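Local structure of outer membrane protein Omp121 (Bacteroides thetaiotaomicron, 5FQ8) at residues 198-203 / 339-344; 723-728 / 801-806; 749-754 / 762-767; 831-836 / 947-952. The protein probably imports nutrients, such as peptides, across the outer membrane as a TonB-dependent receptor, and binds calcium and magnesium ions. One frame throughout, in Å; residues are numbered along the deposited sequence.

Interaction 1 of 4, residues 198-203 / 339-344; sequences FGMGWN and RDISII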
loop_
_atom_site.group_PDB
_atom_site.type_symbol
_atom_site.label_atom_id
_atom_site.label_comp_id
_atom_site.label_asym_id
_atom_site.label_seq_id
_atom_site.Cartn_x
_atom_site.Cartn_y
_atom_site.Cartn_z
ATOM N N PHE B 198 -41.485 -23.111 8.483
ATOM C CA PHE B 198 -40.494 -23.644 9.408
ATOM C C PHE B 198 -39.495 -22.559 9.792
ATOM O O PHE B 198 -39.197 -21.658 9.010
ATOM C CB PHE B 198 -39.760 -24.839 8.796
ATOM C CG PHE B 198 -40.647 -25.781 8.035
ATOM C CD1 PHE B 198 -41.297 -26.815 8.681
ATOM C CD2 PHE B 198 -40.823 -25.635 6.673
ATOM C CE1 PHE B 198 -42.099 -27.671 7.989
ATOM C CE2 PHE B 198 -41.624 -26.495 5.970
ATOM C CZ PHE B 198 -42.263 -27.514 6.630
ATOM N N GLY B 199 -38.948 -22.666 11.001
ATOM C CA GLY B 199 -38.076 -21.656 11.535
ATOM C C GLY B 199 -36.640 -22.111 11.699
ATOM O O GLY B 199 -36.171 -23.059 11.053
ATOM N N MET B 200 -35.931 -21.410 12.578
ATOM C CA MET B 200 -34.502 -21.604 12.754
ATOM C C MET B 200 -34.177 -23.041 13.098
ATOM O O MET B 200 -34.717 -23.600 14.049
ATOM C CB MET B 200 -33.998 -20.689 13.865
ATOM C CG MET B 200 -32.557 -20.901 14.287
ATOM S SD MET B 200 -32.116 -19.745 15.553
ATOM C CE MET B 200 -33.519 -19.894 16.620
ATOM N N GLY B 201 -33.275 -23.626 12.334
ATOM C CA GLY B 201 -32.757 -24.931 12.673
ATOM C C GLY B 201 -32.030 -25.538 11.497
ATOM O O GLY B 201 -31.951 -24.963 10.419
ATOM N N TRP B 202 -31.492 -26.723 11.744
ATOM C CA TRP B 202 -30.862 -27.502 10.700
ATOM C C TRP B 202 -31.339 -28.942 10.836
ATOM O O TRP B 202 -31.886 -29.334 11.863
ATOM C CB TRP B 202 -29.344 -27.391 10.788
ATOM C CG TRP B 202 -28.667 -27.468 9.488
ATOM C CD1 TRP B 202 -28.040 -28.536 8.967
ATOM C CD2 TRP B 202 -28.554 -26.427 8.524
ATOM N NE1 TRP B 202 -27.528 -28.234 7.740
ATOM C CE2 TRP B 202 -27.833 -26.940 7.441
ATOM C CE3 TRP B 202 -28.993 -25.109 8.469
ATOM C CZ2 TRP B 202 -27.538 -26.189 6.319
ATOM C CZ3 TRP B 202 -28.694 -24.366 7.356
ATOM C CH2 TRP B 202 -27.977 -24.908 6.295
ATOM N N ASN B 203 -31.166 -29.720 9.777
ATOM C CA ASN B 203 -31.589 -31.119 9.757
ATOM C C ASN B 203 -33.025 -31.293 10.222
ATOM O O ASN B 203 -33.378 -32.342 10.742
ATOM C CB ASN B 203 -30.690 -32.012 10.622
ATOM C CG ASN B 203 -29.234 -31.698 10.470
ATOM O OD1 ASN B 203 -28.585 -31.269 11.416
ATOM N ND2 ASN B 203 -28.696 -31.929 9.287
ATOM N N ARG B 339 -36.560 -17.551 9.302
ATOM C CA ARG B 339 -37.838 -16.900 9.049
ATOM C C ARG B 339 -38.487 -16.378 10.308
ATOM O O ARG B 339 -39.430 -15.604 10.203
ATOM C CB ARG B 339 -38.809 -17.850 8.365
ATOM C CG ARG B 339 -38.301 -18.449 7.095
ATOM C CD ARG B 339 -37.991 -17.400 6.067
ATOM N NE ARG B 339 -39.143 -16.551 5.856
ATOM C CZ ARG B 339 -39.148 -15.235 6.024
ATOM N NH1 ARG B 339 -38.048 -14.609 6.383
ATOM N NH2 ARG B 339 -40.256 -14.552 5.815
ATOM N N ASP B 340 -38.025 -16.765 11.487
ATOM C CA ASP B 340 -38.678 -16.343 12.716
ATOM C C ASP B 340 -37.968 -15.200 13.420
ATOM O O ASP B 340 -38.491 -14.691 14.412
ATOM C CB ASP B 340 -38.780 -17.524 13.674
ATOM C CG ASP B 340 -37.434 -18.112 13.996
ATOM O OD1 ASP B 340 -36.812 -18.708 13.091
ATOM O OD2 ASP B 340 -37.002 -17.978 15.156
ATOM N N ILE B 341 -36.802 -14.791 12.939
ATOM C CA ILE B 341 -35.933 -13.852 13.638
ATOM C C ILE B 341 -36.246 -12.436 13.183
ATOM O O ILE B 341 -36.407 -12.177 11.988
ATOM C CB ILE B 341 -34.458 -14.192 13.386
ATOM C CG1 ILE B 341 -34.138 -15.575 13.940
ATOM C CG2 ILE B 341 -33.573 -13.154 14.031
ATOM C CD1 ILE B 341 -34.487 -15.732 15.380
ATOM N N SER B 342 -36.335 -11.520 14.135
ATOM C CA SER B 342 -36.632 -10.124 13.834
ATOM C C SER B 342 -35.355 -9.402 13.436
ATOM O O SER B 342 -34.497 -9.146 14.281
ATOM C CB SER B 342 -37.270 -9.459 15.044
ATOM O OG SER B 342 -37.478 -8.081 14.822
ATOM N N ILE B 343 -35.247 -9.038 12.159
ATOM C CA ILE B 343 -34.047 -8.369 11.669
ATOM C C ILE B 343 -33.944 -6.949 12.218
ATOM O O ILE B 343 -32.883 -6.532 12.684
ATOM C CB ILE B 343 -34.022 -8.363 10.136
ATOM C CG1 ILE B 343 -33.902 -9.767 9.613
ATOM C CG2 ILE B 343 -32.862 -7.579 9.631
ATOM C CD1 ILE B 343 -33.716 -9.784 8.146
ATOM N N ILE B 344 -35.025 -6.168 12.146
ATOM C CA ILE B 344 -34.923 -4.795 12.619
ATOM C C ILE B 344 -34.718 -4.747 14.114
ATOM O O ILE B 344 -34.436 -3.680 14.668
ATOM C CB ILE B 344 -36.156 -3.964 12.242
ATOM C CG1 ILE B 344 -37.393 -4.536 12.920
ATOM C CG2 ILE B 344 -36.296 -3.871 10.755
ATOM C CD1 ILE B 344 -38.630 -3.855 12.520
#

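Interaction 2 of 4, residues 723-728 / 801-806; sequences NFTKNW and KYQMGV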
loop_
_atom_site.group_PDB
_atom_site.type_symbol
_atom_site.label_atom_id
_atom_site.label_comp_id
_atom_site.label_asym_id
_atom_site.label_seq_id
_atom_site.Cartn_x
_atom_site.Cartn_y
_atom_site.Cartn_z
ATOM N N ASN B 723 -42.621 -1.540 -30.502
ATOM C CA ASN B 723 -41.339 -1.818 -31.136
ATOM C C ASN B 723 -40.921 -3.256 -30.853
ATOM O O ASN B 723 -41.168 -3.775 -29.763
ATOM C CB ASN B 723 -40.276 -0.821 -30.657
ATOM C CG ASN B 723 -40.070 -0.858 -29.164
ATOM O OD1 ASN B 723 -39.139 -1.483 -28.689
ATOM N ND2 ASN B 723 -40.934 -0.189 -28.417
ATOM N N PHE B 724 -40.297 -3.902 -31.835
ATOM C CA PHE B 724 -40.002 -5.330 -31.737
ATOM C C PHE B 724 -38.603 -5.631 -32.249
ATOM O O PHE B 724 -38.245 -5.236 -33.359
ATOM C CB PHE B 724 -41.045 -6.139 -32.519
ATOM C CG PHE B 724 -40.803 -7.620 -32.528
ATOM C CD1 PHE B 724 -41.311 -8.418 -31.530
ATOM C CD2 PHE B 724 -40.107 -8.210 -33.564
ATOM C CE1 PHE B 724 -41.096 -9.770 -31.544
ATOM C CE2 PHE B 724 -39.893 -9.555 -33.587
ATOM C CZ PHE B 724 -40.389 -10.340 -32.577
ATOM N N THR B 725 -37.826 -6.344 -31.436
ATOM C CA THR B 725 -36.467 -6.756 -31.769
ATOM C C THR B 725 -36.332 -8.258 -31.589
ATOM O O THR B 725 -36.709 -8.797 -30.547
ATOM C CB THR B 725 -35.422 -6.057 -30.881
ATOM O OG1 THR B 725 -35.534 -4.633 -30.975
ATOM C CG2 THR B 725 -34.029 -6.462 -31.293
ATOM N N LYS B 726 -35.777 -8.931 -32.589
ATOM C CA LYS B 726 -35.411 -10.340 -32.464
ATOM C C LYS B 726 -34.037 -10.513 -33.082
ATOM O O LYS B 726 -33.875 -10.310 -34.285
ATOM C CB LYS B 726 -36.433 -11.251 -33.140
ATOM C CG LYS B 726 -36.316 -12.715 -32.772
ATOM C CD LYS B 726 -37.429 -13.536 -33.374
ATOM C CE LYS B 726 -37.240 -15.004 -33.112
ATOM N NZ LYS B 726 -38.483 -15.782 -33.309
ATOM N N ASN B 727 -33.051 -10.867 -32.262
ATOM C CA ASN B 727 -31.675 -11.029 -32.708
ATOM C C ASN B 727 -31.264 -12.486 -32.632
ATOM O O ASN B 727 -31.556 -13.172 -31.651
ATOM C CB ASN B 727 -30.711 -10.181 -31.880
ATOM C CG ASN B 727 -29.287 -10.233 -32.414
ATOM O OD1 ASN B 727 -28.998 -9.706 -33.482
ATOM N ND2 ASN B 727 -28.391 -10.864 -31.665
ATOM N N TRP B 728 -30.576 -12.945 -33.667
ATOM C CA TRP B 728 -30.005 -14.285 -33.703
ATOM C C TRP B 728 -28.493 -14.175 -33.524
ATOM O O TRP B 728 -27.798 -13.611 -34.374
ATOM C CB TRP B 728 -30.352 -14.993 -35.010
ATOM C CG TRP B 728 -31.705 -15.649 -35.051
ATOM C CD1 TRP B 728 -32.019 -16.922 -34.678
ATOM C CD2 TRP B 728 -32.918 -15.067 -35.530
ATOM N NE1 TRP B 728 -33.354 -17.164 -34.890
ATOM C CE2 TRP B 728 -33.926 -16.037 -35.410
ATOM C CE3 TRP B 728 -33.252 -13.812 -36.042
ATOM C CZ2 TRP B 728 -35.234 -15.788 -35.773
ATOM C CZ3 TRP B 728 -34.546 -13.572 -36.405
ATOM C CH2 TRP B 728 -35.524 -14.549 -36.268
ATOM N N LYS B 801 -34.794 -14.412 -26.345
ATOM C CA LYS B 801 -35.233 -14.899 -27.644
ATOM C C LYS B 801 -35.874 -13.792 -28.455
ATOM O O LYS B 801 -35.789 -13.802 -29.686
ATOM C CB LYS B 801 -36.194 -16.069 -27.474
ATOM C CG LYS B 801 -35.543 -17.311 -26.889
ATOM C CD LYS B 801 -34.547 -17.932 -27.860
ATOM C CE LYS B 801 -33.571 -18.847 -27.137
ATOM N NZ LYS B 801 -34.270 -19.814 -26.275
ATOM N N TYR B 802 -36.513 -12.837 -27.782
ATOM C CA TYR B 802 -37.012 -11.622 -28.410
ATOM C C TYR B 802 -37.185 -10.560 -27.341
ATOM O O TYR B 802 -37.254 -10.861 -26.149
ATOM C CB TYR B 802 -38.324 -11.869 -29.152
ATOM C CG TYR B 802 -39.515 -12.249 -28.297
ATOM C CD1 TYR B 802 -40.341 -11.279 -27.740
ATOM C CD2 TYR B 802 -39.848 -13.576 -28.095
ATOM C CE1 TYR B 802 -41.448 -11.625 -26.985
ATOM C CE2 TYR B 802 -40.948 -13.930 -27.346
ATOM C CZ TYR B 802 -41.751 -12.955 -26.796
ATOM O OH TYR B 802 -42.847 -13.321 -26.046
ATOM N N GLN B 803 -37.246 -9.311 -27.784
ATOM C CA GLN B 803 -37.469 -8.179 -26.897
ATOM C C GLN B 803 -38.495 -7.262 -27.536
ATOM O O GLN B 803 -38.536 -7.123 -28.758
ATOM C CB GLN B 803 -36.180 -7.378 -26.626
ATOM C CG GLN B 803 -34.902 -8.202 -26.493
ATOM C CD GLN B 803 -33.642 -7.382 -26.672
ATOM O OE1 GLN B 803 -33.397 -6.442 -25.930
ATOM N NE2 GLN B 803 -32.842 -7.735 -27.665
ATOM N N MET B 804 -39.303 -6.612 -26.709
ATOM C CA MET B 804 -40.216 -5.641 -27.288
ATOM C C MET B 804 -40.737 -4.711 -26.204
ATOM O O MET B 804 -40.597 -4.981 -25.008
ATOM C CB MET B 804 -41.374 -6.324 -28.005
ATOM C CG MET B 804 -42.402 -6.921 -27.100
ATOM S SD MET B 804 -43.668 -7.723 -28.062
ATOM C CE MET B 804 -44.870 -8.025 -26.788
ATOM N N GLY B 805 -41.334 -3.611 -26.654
ATOM C CA GLY B 805 -41.917 -2.620 -25.766
ATOM C C GLY B 805 -43.144 -1.990 -26.381
ATOM O O GLY B 805 -43.250 -1.864 -27.601
ATOM N N VAL B 806 -44.085 -1.606 -25.523
ATOM C CA VAL B 806 -45.336 -0.987 -25.946
ATOM C C VAL B 806 -45.567 0.275 -25.125
ATOM O O VAL B 806 -45.515 0.248 -23.893
ATOM C CB VAL B 806 -46.540 -1.946 -25.834
ATOM C CG1 VAL B 806 -46.215 -3.237 -26.483
ATOM C CG2 VAL B 806 -46.945 -2.195 -24.407
#

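Interaction 3 of 4, residues 749-754 / 762-767; sequences GGTSMY and GVFKAQ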
loop_
_atom_site.group_PDB
_atom_site.type_symbol
_atom_site.label_atom_id
_atom_site.label_comp_id
_atom_site.label_asym_id
_atom_site.label_seq_id
_atom_site.Cartn_x
_atom_site.Cartn_y
_atom_site.Cartn_z
ATOM N N GLY B 749 -15.369 -25.389 -10.934
ATOM C CA GLY B 749 -16.251 -26.499 -10.624
ATOM C C GLY B 749 -17.697 -26.124 -10.405
ATOM O O GLY B 749 -18.426 -26.860 -9.741
ATOM N N GLY B 750 -18.128 -24.982 -10.933
ATOM C CA GLY B 750 -19.488 -24.505 -10.793
ATOM C C GLY B 750 -20.023 -24.042 -12.129
ATOM O O GLY B 750 -19.418 -24.314 -13.168
ATOM N N THR B 751 -21.146 -23.339 -12.116
ATOM C CA THR B 751 -21.784 -22.932 -13.358
ATOM C C THR B 751 -20.902 -21.955 -14.123
ATOM O O THR B 751 -20.364 -21.009 -13.550
ATOM C CB THR B 751 -23.136 -22.297 -13.052
ATOM O OG1 THR B 751 -23.954 -23.199 -12.293
ATOM C CG2 THR B 751 -23.810 -21.938 -14.332
ATOM N N SER B 752 -20.756 -22.175 -15.422
ATOM C CA SER B 752 -19.829 -21.376 -16.210
ATOM C C SER B 752 -20.418 -21.050 -17.567
ATOM O O SER B 752 -21.071 -21.887 -18.189
ATOM C CB SER B 752 -18.503 -22.097 -16.403
ATOM O OG SER B 752 -18.224 -22.920 -15.298
ATOM N N MET B 753 -20.133 -19.846 -18.038
ATOM C CA MET B 753 -20.686 -19.316 -19.275
ATOM C C MET B 753 -19.581 -19.233 -20.317
ATOM O O MET B 753 -18.515 -18.673 -20.057
ATOM C CB MET B 753 -21.332 -17.947 -19.023
ATOM C CG MET B 753 -21.869 -17.234 -20.248
ATOM S SD MET B 753 -22.208 -15.501 -19.971
ATOM C CE MET B 753 -23.894 -15.520 -19.649
ATOM N N TYR B 754 -19.833 -19.781 -21.483
ATOM C CA TYR B 754 -18.782 -20.026 -22.457
ATOM C C TYR B 754 -19.052 -19.268 -23.740
ATOM O O TYR B 754 -20.043 -18.567 -23.873
ATOM C CB TYR B 754 -18.654 -21.525 -22.741
ATOM C CG TYR B 754 -18.122 -22.292 -21.564
ATOM C CD1 TYR B 754 -16.758 -22.334 -21.303
ATOM C CD2 TYR B 754 -18.979 -22.943 -20.687
ATOM C CE1 TYR B 754 -16.265 -23.005 -20.221
ATOM C CE2 TYR B 754 -18.487 -23.626 -19.604
ATOM C CZ TYR B 754 -17.129 -23.649 -19.375
ATOM O OH TYR B 754 -16.618 -24.327 -18.296
ATOM N N GLY B 762 -22.440 -16.877 -25.127
ATOM C CA GLY B 762 -22.864 -16.983 -23.749
ATOM C C GLY B 762 -23.564 -18.268 -23.388
ATOM O O GLY B 762 -24.563 -18.235 -22.679
ATOM N N VAL B 763 -23.043 -19.409 -23.835
ATOM C CA VAL B 763 -23.639 -20.692 -23.496
ATOM C C VAL B 763 -23.313 -21.056 -22.060
ATOM O O VAL B 763 -22.182 -20.883 -21.604
ATOM C CB VAL B 763 -23.137 -21.771 -24.459
ATOM C CG1 VAL B 763 -23.673 -23.114 -24.047
ATOM C CG2 VAL B 763 -23.572 -21.441 -25.849
ATOM N N PHE B 764 -24.302 -21.566 -21.335
ATOM C CA PHE B 764 -24.115 -21.997 -19.955
ATOM C C PHE B 764 -23.970 -23.504 -19.883
ATOM O O PHE B 764 -24.681 -24.234 -20.575
ATOM C CB PHE B 764 -25.289 -21.607 -19.074
ATOM C CG PHE B 764 -25.246 -20.214 -18.581
ATOM C CD1 PHE B 764 -24.632 -19.914 -17.391
ATOM C CD2 PHE B 764 -25.851 -19.209 -19.291
ATOM C CE1 PHE B 764 -24.610 -18.644 -16.920
ATOM C CE2 PHE B 764 -25.850 -17.945 -18.829
ATOM C CZ PHE B 764 -25.221 -17.652 -17.633
ATOM N N LYS B 765 -23.054 -23.960 -19.030
ATOM C CA LYS B 765 -22.957 -25.348 -18.609
ATOM C C LYS B 765 -23.096 -25.409 -17.097
ATOM O O LYS B 765 -22.614 -24.534 -16.390
ATOM C CB LYS B 765 -21.641 -25.966 -19.038
ATOM C CG LYS B 765 -21.477 -26.149 -20.517
ATOM C CD LYS B 765 -20.186 -26.839 -20.816
ATOM C CE LYS B 765 -20.017 -27.101 -22.288
ATOM N NZ LYS B 765 -18.750 -27.831 -22.556
ATOM N N ALA B 766 -23.771 -26.434 -16.604
ATOM C CA ALA B 766 -23.997 -26.561 -15.173
ATOM C C ALA B 766 -24.265 -28.018 -14.843
ATOM O O ALA B 766 -24.613 -28.809 -15.715
ATOM C CB ALA B 766 -25.151 -25.669 -14.723
ATOM N N GLN B 767 -24.092 -28.371 -13.574
ATOM C CA GLN B 767 -24.205 -29.774 -13.189
ATOM C C GLN B 767 -25.670 -30.197 -13.150
ATOM O O GLN B 767 -26.490 -29.583 -12.468
ATOM C CB GLN B 767 -23.517 -30.057 -11.851
ATOM C CG GLN B 767 -24.053 -29.360 -10.635
ATOM C CD GLN B 767 -23.916 -30.184 -9.376
ATOM O OE1 GLN B 767 -23.280 -31.217 -9.377
ATOM N NE2 GLN B 767 -24.525 -29.731 -8.300
HETATM O O HOH W 1 -23.711 -26.355 -11.844
#

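Interaction 4 of 4, residues 831-836 / 947-952; sequences SRTKDI and TFIDPE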
loop_
_atom_site.group_PDB
_atom_site.type_symbol
_atom_site.label_atom_id
_atom_site.label_comp_id
_atom_site.label_asym_id
_atom_site.label_seq_id
_atom_site.Cartn_x
_atom_site.Cartn_y
_atom_site.Cartn_z
ATOM N N SER B 831 -28.172 -17.058 -10.674
ATOM C CA SER B 831 -28.734 -16.250 -9.600
ATOM C C SER B 831 -28.299 -16.768 -8.239
ATOM O O SER B 831 -28.833 -17.769 -7.764
ATOM C CB SER B 831 -30.248 -16.220 -9.686
ATOM O OG SER B 831 -30.752 -15.886 -8.418
ATOM N N ARG B 832 -27.383 -16.052 -7.579
ATOM C CA ARG B 832 -26.989 -16.437 -6.226
ATOM C C ARG B 832 -28.084 -16.147 -5.213
ATOM O O ARG B 832 -28.041 -16.677 -4.103
ATOM C CB ARG B 832 -25.683 -15.734 -5.814
ATOM C CG ARG B 832 -24.945 -16.378 -4.635
ATOM C CD ARG B 832 -23.942 -15.470 -3.950
ATOM N NE ARG B 832 -23.273 -16.154 -2.847
ATOM C CZ ARG B 832 -23.626 -16.056 -1.573
ATOM N NH1 ARG B 832 -24.610 -15.281 -1.220
ATOM N NH2 ARG B 832 -22.995 -16.743 -0.649
ATOM N N THR B 833 -29.073 -15.331 -5.578
ATOM C CA THR B 833 -30.180 -15.064 -4.671
ATOM C C THR B 833 -31.075 -16.282 -4.518
ATOM O O THR B 833 -31.589 -16.553 -3.429
ATOM C CB THR B 833 -30.985 -13.876 -5.170
ATOM O OG1 THR B 833 -30.108 -12.789 -5.444
ATOM C CG2 THR B 833 -31.960 -13.452 -4.132
ATOM N N LYS B 834 -31.271 -17.026 -5.597
ATOM C CA LYS B 834 -31.931 -18.313 -5.472
ATOM C C LYS B 834 -31.019 -19.311 -4.778
ATOM O O LYS B 834 -31.465 -20.075 -3.918
ATOM C CB LYS B 834 -32.350 -18.815 -6.853
ATOM C CG LYS B 834 -33.212 -20.043 -6.849
ATOM C CD LYS B 834 -33.298 -20.661 -8.224
ATOM C CE LYS B 834 -34.227 -21.845 -8.231
ATOM N NZ LYS B 834 -34.337 -22.437 -9.583
ATOM N N ASP B 835 -29.732 -19.285 -5.111
ATOM C CA ASP B 835 -28.762 -20.173 -4.482
ATOM C C ASP B 835 -28.817 -20.080 -2.962
ATOM O O ASP B 835 -28.981 -21.089 -2.270
ATOM C CB ASP B 835 -27.359 -19.828 -4.980
ATOM C CG ASP B 835 -26.460 -21.025 -5.061
ATOM O OD1 ASP B 835 -26.651 -21.975 -4.281
ATOM O OD2 ASP B 835 -25.558 -21.010 -5.917
ATOM N N ILE B 836 -28.663 -18.873 -2.424
ATOM C CA ILE B 836 -28.554 -18.726 -0.984
ATOM C C ILE B 836 -29.873 -19.033 -0.306
ATOM O O ILE B 836 -29.896 -19.469 0.849
ATOM C CB ILE B 836 -28.059 -17.317 -0.629
ATOM C CG1 ILE B 836 -27.743 -17.230 0.849
ATOM C CG2 ILE B 836 -29.096 -16.305 -0.976
ATOM C CD1 ILE B 836 -26.738 -18.225 1.262
ATOM N N THR B 947 -39.264 -16.783 -8.721
ATOM C CA THR B 947 -39.861 -15.996 -7.662
ATOM C C THR B 947 -38.793 -15.303 -6.847
ATOM O O THR B 947 -38.980 -15.064 -5.655
ATOM C CB THR B 947 -40.706 -16.868 -6.750
ATOM O OG1 THR B 947 -39.883 -17.907 -6.235
ATOM C CG2 THR B 947 -41.854 -17.475 -7.503
ATOM N N PHE B 948 -37.665 -14.994 -7.472
ATOM C CA PHE B 948 -36.497 -14.610 -6.702
ATOM C C PHE B 948 -35.984 -13.218 -7.019
ATOM O O PHE B 948 -35.778 -12.431 -6.097
ATOM C CB PHE B 948 -35.385 -15.653 -6.902
ATOM C CG PHE B 948 -35.862 -17.054 -6.772
ATOM C CD1 PHE B 948 -36.361 -17.517 -5.576
ATOM C CD2 PHE B 948 -35.843 -17.896 -7.850
ATOM C CE1 PHE B 948 -36.819 -18.787 -5.464
ATOM C CE2 PHE B 948 -36.303 -19.158 -7.742
ATOM C CZ PHE B 948 -36.786 -19.615 -6.546
ATOM N N ILE B 949 -35.759 -12.886 -8.285
ATOM C CA ILE B 949 -35.058 -11.659 -8.624
ATOM C C ILE B 949 -35.768 -10.868 -9.710
ATOM O O ILE B 949 -36.510 -11.412 -10.529
ATOM C CB ILE B 949 -33.632 -11.946 -9.105
ATOM C CG1 ILE B 949 -33.685 -12.827 -10.341
ATOM C CG2 ILE B 949 -32.838 -12.591 -8.038
ATOM C CD1 ILE B 949 -32.407 -12.833 -11.115
ATOM N N ASP B 950 -35.509 -9.571 -9.719
ATOM C CA ASP B 950 -35.732 -8.770 -10.906
ATOM C C ASP B 950 -34.539 -9.064 -11.791
ATOM O O ASP B 950 -33.420 -8.683 -11.455
ATOM C CB ASP B 950 -35.855 -7.284 -10.566
ATOM C CG ASP B 950 -35.703 -6.376 -11.777
ATOM O OD1 ASP B 950 -35.581 -6.844 -12.916
ATOM O OD2 ASP B 950 -35.708 -5.156 -11.581
ATOM N N PRO B 951 -34.731 -9.730 -12.903
ATOM C CA PRO B 951 -33.605 -10.119 -13.753
ATOM C C PRO B 951 -32.689 -9.000 -14.219
ATOM O O PRO B 951 -31.697 -9.293 -14.889
ATOM C CB PRO B 951 -34.306 -10.747 -14.953
ATOM C CG PRO B 951 -35.515 -11.308 -14.404
ATOM C CD PRO B 951 -35.965 -10.395 -13.323
ATOM N N GLU B 952 -32.986 -7.741 -13.910
ATOM C CA GLU B 952 -32.131 -6.649 -14.353
ATOM C C GLU B 952 -31.057 -6.400 -13.297
ATOM O O GLU B 952 -31.056 -5.403 -12.576
ATOM C CB GLU B 952 -32.956 -5.401 -14.618
ATOM C CG GLU B 952 -32.272 -4.429 -15.540
ATOM C CD GLU B 952 -33.065 -3.176 -15.793
ATOM O OE1 GLU B 952 -34.287 -3.195 -15.575
ATOM O OE2 GLU B 952 -32.452 -2.175 -16.208
#

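Interaction 1 of 4, residues 198-203 / 339-344
The carboxylate of Asp340 is gripped at both oxygens: OD1 accepts the backbone N-H of Met200, and OD2 forms a salt bridge with Lys236. The bond from Met200 N to Asp340 OD1 is 2.9 Å long but bent, 139° at the hydrogen, and the donor comes in from above the carboxylate plane, 38° out of it. Asp340 sets CG between its own backbone N and carbonyl carbon (chi1 58°), which turns OD1 toward the 198-200 end of the segment 198-203, where it also lies against CA of Gly199. Met200 runs out from this anchor and bends at chi3, bringing CE to 4.4 Å from CD1 of Ile341, a loose apolar touch; Trp225 packs against both side chains. Arg339 lays its CG 3.8 Å from Phe198 O, then folds away to Gln195 O, Asn196 and Asn244. Two segments far apart in sequence are thus tied at a buried carboxylate whose charge Lys236 probably balances, which would help keep Asp340 ionised.

Interaction 2 of 4, residues 723-728 / 801-806
Phe724 and Met804 face each other as a non-hydrogen-bonded pair of two antiparallel strands, with CD1 of Phe724 4.1 Å from CB of Met804. With CG anti to the backbone N (chi1 178°), the Phe724 ring leans over the neighbouring strand and its CE1 also reaches CD1 of Tyr802, at 4.2 Å; these two side chains cross at about a right angle. The close-packed part is the backbone. Asn723 and Gly805 exchange two hydrogen bonds, as do Thr725 and Gln803; the bond from Gln803 N to Thr725 O is 2.9 Å and nearly straight, 173°. On the sheet face of Asn723 and Thr725 the contact is more buried: the Asn723 amide lies over Gly805, and OG1 of Thr725 accepts from Gly70 N. Toward Lys801 and Lys726 it loosens into more exposed ground, where the aliphatic chain of Lys726 passes Lys801 O with CG at 3.3 Å, and Lys801 and Tyr802 form a classic beta bulge opposite Gln825. Strands 697-712 and 815-825 continue the pairing outward, the antiparallel neighbour-to-neighbour arrangement of a TonB-dependent receptor beta barrel.

Interaction 3 of 4, residues 749-754 / 762-767
The Phe764 ring carries Met753 CB over one face, 4.1 Å from the ring centroid and 17° off the normal, while Thr751 CG2 meets its edge close to the ring plane, 3.8 Å from CD1. In Met753, CG anti to the backbone N (chi1 176°) and an extended chi2 set SD obliquely beside the ring, a Met-aromatic contact; the bend at chi3 turns CE toward the ring. Met753 CG also rests on Gly762 CA, 3.6 Å away. Beyond these, Leu899 of strand 899-915 packs on Phe764, Thr751 and Ala766. The other side of the hairpin carries the Tyr754 ring, crossed at about a right angle by the extended Lys765 chain, whose CD lies 3.8 Å from Tyr754 CE2; the ammonium is too distant for more than a weak cation-pi attraction. Strands 752-756 and 763-766 pair antiparallel, Ser752 exchanging two backbone bonds with Lys765. Tyr754 N donates to Val763 O in the carbonyl plane, whereas Tyr754 O receives weak bonds from Gly762 N and Val763 N, where the chain turns a corner. At the opposite end a water links Thr751 OG1 to Gln767 N. The hairpin therefore has two chemically different faces, sulfur, methyl and aromatic groups on the Phe764 side and the Tyr754-Lys765 pair with Ser752 and Val763 on the other, fastened between them by the backbone bonds.

Interaction 4 of 4, residues 831-836 / 947-952
The first turn of helix 832-839 lies against the irregular loop 947-952, closest between Lys834 and Phe948 with CA atoms 6.0 Å apart, and no hydrogen bond joins the two segments. Lys834 spreads its aliphatic chain over one face of the Phe948 ring: CG of Lys834 stands 3.6 Å from the ring centroid, 21° off the normal, a CH-pi contact. CG anti to the backbone N (chi1 -172°) and a fully extended chain beyond it carry CD and CE past the CE2 side of the ring and deliver NZ to Cys897 O. Thr947 OG1 lies over the opposite face, near the rim. Ser831, the last residue of strand 828-831, N-caps the helix that follows, its OG accepting from Lys834 N at 3.1 Å and 168°. The loop facing this strand-to-helix junction belongs to the connection between strands 928-941 and 965-966; further along it Asp950 OD1 accepts from Glu952 N in an Asx turn and forms a salt bridge with Lys906. Ile949 CG2 lies 3.9 Å from Ser831 OG and also meets Thr833, the threonine and isoleucine side chains crossing at a slant. Thr833 CB is 3.6 Å from Ile949 CG2.

Overall arrangement
Along the chain interaction 1 closes first; interaction 3 then lies nested in the loop closed by interaction 2, and interaction 4 comes last. Interaction 2 pairs neighbouring barrel strands 716-731 and 802-812, whereas interaction 3 is a hairpin in the separate four-stranded sheet inserted between those two strands. Interactions 3 and 4 are neighbours, with centres about 17 Å apart, and both lie against strand 899-915. Interactions 1 and 4 are about 20 Å apart between centres, on the same side of the chain's centre, and interactions 1 and 2 are the most distant, about 43 Å. Contacts 1, 3 and 4 thus lie in the long connections between barrel strands, and contact 2 in the wall itself.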